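Local coordinates for protein CsuC (Acinetobacter baumannii, PDB 6FJY) that binds the tip adhesin subunit CsuE in a pre-assembly complex and probably acts as the periplasmic chaperone of archaic chaperone-usher Csu pili, at residues Gln52-Pro57 / Gln86-Ile91. Numbering follows the deposited sequence.
Sequences QSEIIP and QSYRLI
Y88 reaches across to I55 and E54 with its ring and hydroxyl. CB leaves strand 85-95 pointing toward 52-57, and with CG beside the backbone N (chi1 -55°) the ring is carried over to the turn that precedes strand 55-64. On one side of the ring, CD2 and CE2 come up against Q52, whose OE1 lies 3.4 Å from CE2 in an oblique approach; the exact place of that amide is doubtful, because OE1 sits too close to the backbone of I55. I55 covers one face at CE1, CE2 and CZ: its CG1 stands over the ring in a CH-pi contact, 3.9 Å from the centroid and shifted toward the CZ end. In this PapD-like, immunoglobulin-type N-terminal domain, the two strands belong to facing layers of the beta sandwich, so the tyrosine reaches from one layer to the end of the other, with L80 and A122 also against it. At the tip, OH donates a hydrogen bond of 2.6 Å to E54 OE1, meeting it nearly along the C-O axis, while carboxylate and ring planes stand 86° apart. E54 OE2 forms a salt bridge with K39; separate partners for the two oxygens probably limit the carboxylate's rotation and help keep it ionised.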
# COMPACT_ATOMS: atom_id res chain seq x y z
N GLN A 52 -1.87 -1.56 -22.55
CA GLN A 52 -0.78 -0.61 -22.50
C GLN A 52 0.54 -1.35 -22.28
O GLN A 52 0.57 -2.40 -21.64
CB GLN A 52 -1.07 0.41 -21.39
CG GLN A 52 0.12 1.12 -20.81
CD GLN A 52 0.72 0.40 -19.63
OE1 GLN A 52 1.68 0.88 -19.05
NE2 GLN A 52 0.16 -0.75 -19.28
N SER A 53 1.62 -0.78 -22.83
CA SER A 53 2.97 -1.31 -22.67
C SER A 53 3.91 -0.36 -21.93
O SER A 53 5.12 -0.59 -21.91
CB SER A 53 3.58 -1.66 -24.04
OG SER A 53 2.72 -2.53 -24.75
N GLU A 54 3.38 0.73 -21.37
CA GLU A 54 4.22 1.72 -20.71
C GLU A 54 4.69 1.22 -19.35
O GLU A 54 5.82 1.50 -18.93
CB GLU A 54 3.46 3.04 -20.55
CG GLU A 54 2.90 3.59 -21.84
CD GLU A 54 1.88 4.70 -21.60
OE1 GLU A 54 1.57 4.97 -20.42
OE2 GLU A 54 1.39 5.29 -22.59
N ILE A 55 3.80 0.53 -18.64
CA ILE A 55 4.08 -0.10 -17.36
C ILE A 55 3.93 -1.60 -17.55
O ILE A 55 2.83 -2.10 -17.81
CB ILE A 55 3.15 0.41 -16.25
CG1 ILE A 55 3.34 1.90 -16.06
CG2 ILE A 55 3.45 -0.31 -14.95
CD1 ILE A 55 4.76 2.26 -15.80
N ILE A 56 5.03 -2.32 -17.40
CA ILE A 56 5.05 -3.75 -17.66
C ILE A 56 5.12 -4.48 -16.32
O ILE A 56 6.08 -4.27 -15.56
CB ILE A 56 6.20 -4.13 -18.60
CG1 ILE A 56 6.02 -3.35 -19.91
CG2 ILE A 56 6.18 -5.62 -18.90
CD1 ILE A 56 7.05 -3.65 -20.98
N PRO A 57 4.12 -5.29 -15.96
CA PRO A 57 4.21 -6.05 -14.71
C PRO A 57 5.05 -7.29 -14.90
O PRO A 57 4.98 -7.97 -15.93
CB PRO A 57 2.75 -6.43 -14.42
CG PRO A 57 2.14 -6.55 -15.81
CD PRO A 57 2.85 -5.51 -16.68
N GLN A 86 0.38 10.15 -14.85
CA GLN A 86 -0.28 9.12 -15.64
C GLN A 86 -1.00 8.13 -14.73
O GLN A 86 -0.44 7.68 -13.72
CB GLN A 86 0.71 8.35 -16.52
CG GLN A 86 1.53 9.19 -17.46
CD GLN A 86 0.71 9.76 -18.61
OE1 GLN A 86 -0.45 9.40 -18.82
NE2 GLN A 86 1.33 10.66 -19.37
N SER A 87 -2.23 7.81 -15.09
CA SER A 87 -3.11 6.98 -14.28
C SER A 87 -3.23 5.60 -14.91
O SER A 87 -3.27 5.47 -16.14
CB SER A 87 -4.49 7.62 -14.17
OG SER A 87 -4.36 8.96 -13.70
N TYR A 88 -3.26 4.58 -14.07
CA TYR A 88 -3.36 3.20 -14.52
C TYR A 88 -4.20 2.43 -13.51
O TYR A 88 -4.39 2.87 -12.37
CB TYR A 88 -1.99 2.54 -14.64
CG TYR A 88 -1.00 3.25 -15.51
CD1 TYR A 88 -0.21 4.28 -14.99
CD2 TYR A 88 -0.81 2.88 -16.83
CE1 TYR A 88 0.72 4.93 -15.76
CE2 TYR A 88 0.13 3.52 -17.62
CZ TYR A 88 0.88 4.56 -17.08
OH TYR A 88 1.80 5.21 -17.85
N ARG A 89 -4.67 1.25 -13.90
CA ARG A 89 -5.33 0.33 -12.98
C ARG A 89 -4.52 -0.95 -12.98
O ARG A 89 -4.28 -1.53 -14.05
CB ARG A 89 -6.77 0.02 -13.37
CG ARG A 89 -7.73 1.22 -13.41
CD ARG A 89 -7.99 1.91 -12.08
NE ARG A 89 -8.62 1.05 -11.10
CZ ARG A 89 -9.18 1.49 -9.98
NH1 ARG A 89 -9.20 2.79 -9.70
NH2 ARG A 89 -9.71 0.63 -9.13
N LEU A 90 -4.07 -1.36 -11.80
CA LEU A 90 -3.47 -2.68 -11.60
C LEU A 90 -4.60 -3.67 -11.34
O LEU A 90 -5.42 -3.45 -10.44
CB LEU A 90 -2.49 -2.64 -10.44
CG LEU A 90 -1.99 -3.99 -9.92
CD1 LEU A 90 -1.28 -4.74 -11.00
CD2 LEU A 90 -1.10 -3.81 -8.70
N ILE A 91 -4.66 -4.74 -12.13
CA ILE A 91 -5.70 -5.76 -12.00
C ILE A 91 -5.03 -7.10 -11.72
O ILE A 91 -4.35 -7.66 -12.59
CB ILE A 91 -6.58 -5.86 -13.25
CG1 ILE A 91 -7.23 -4.52 -13.60
CG2 ILE A 91 -7.67 -6.90 -13.00
CD1 ILE A 91 -8.20 -4.04 -12.57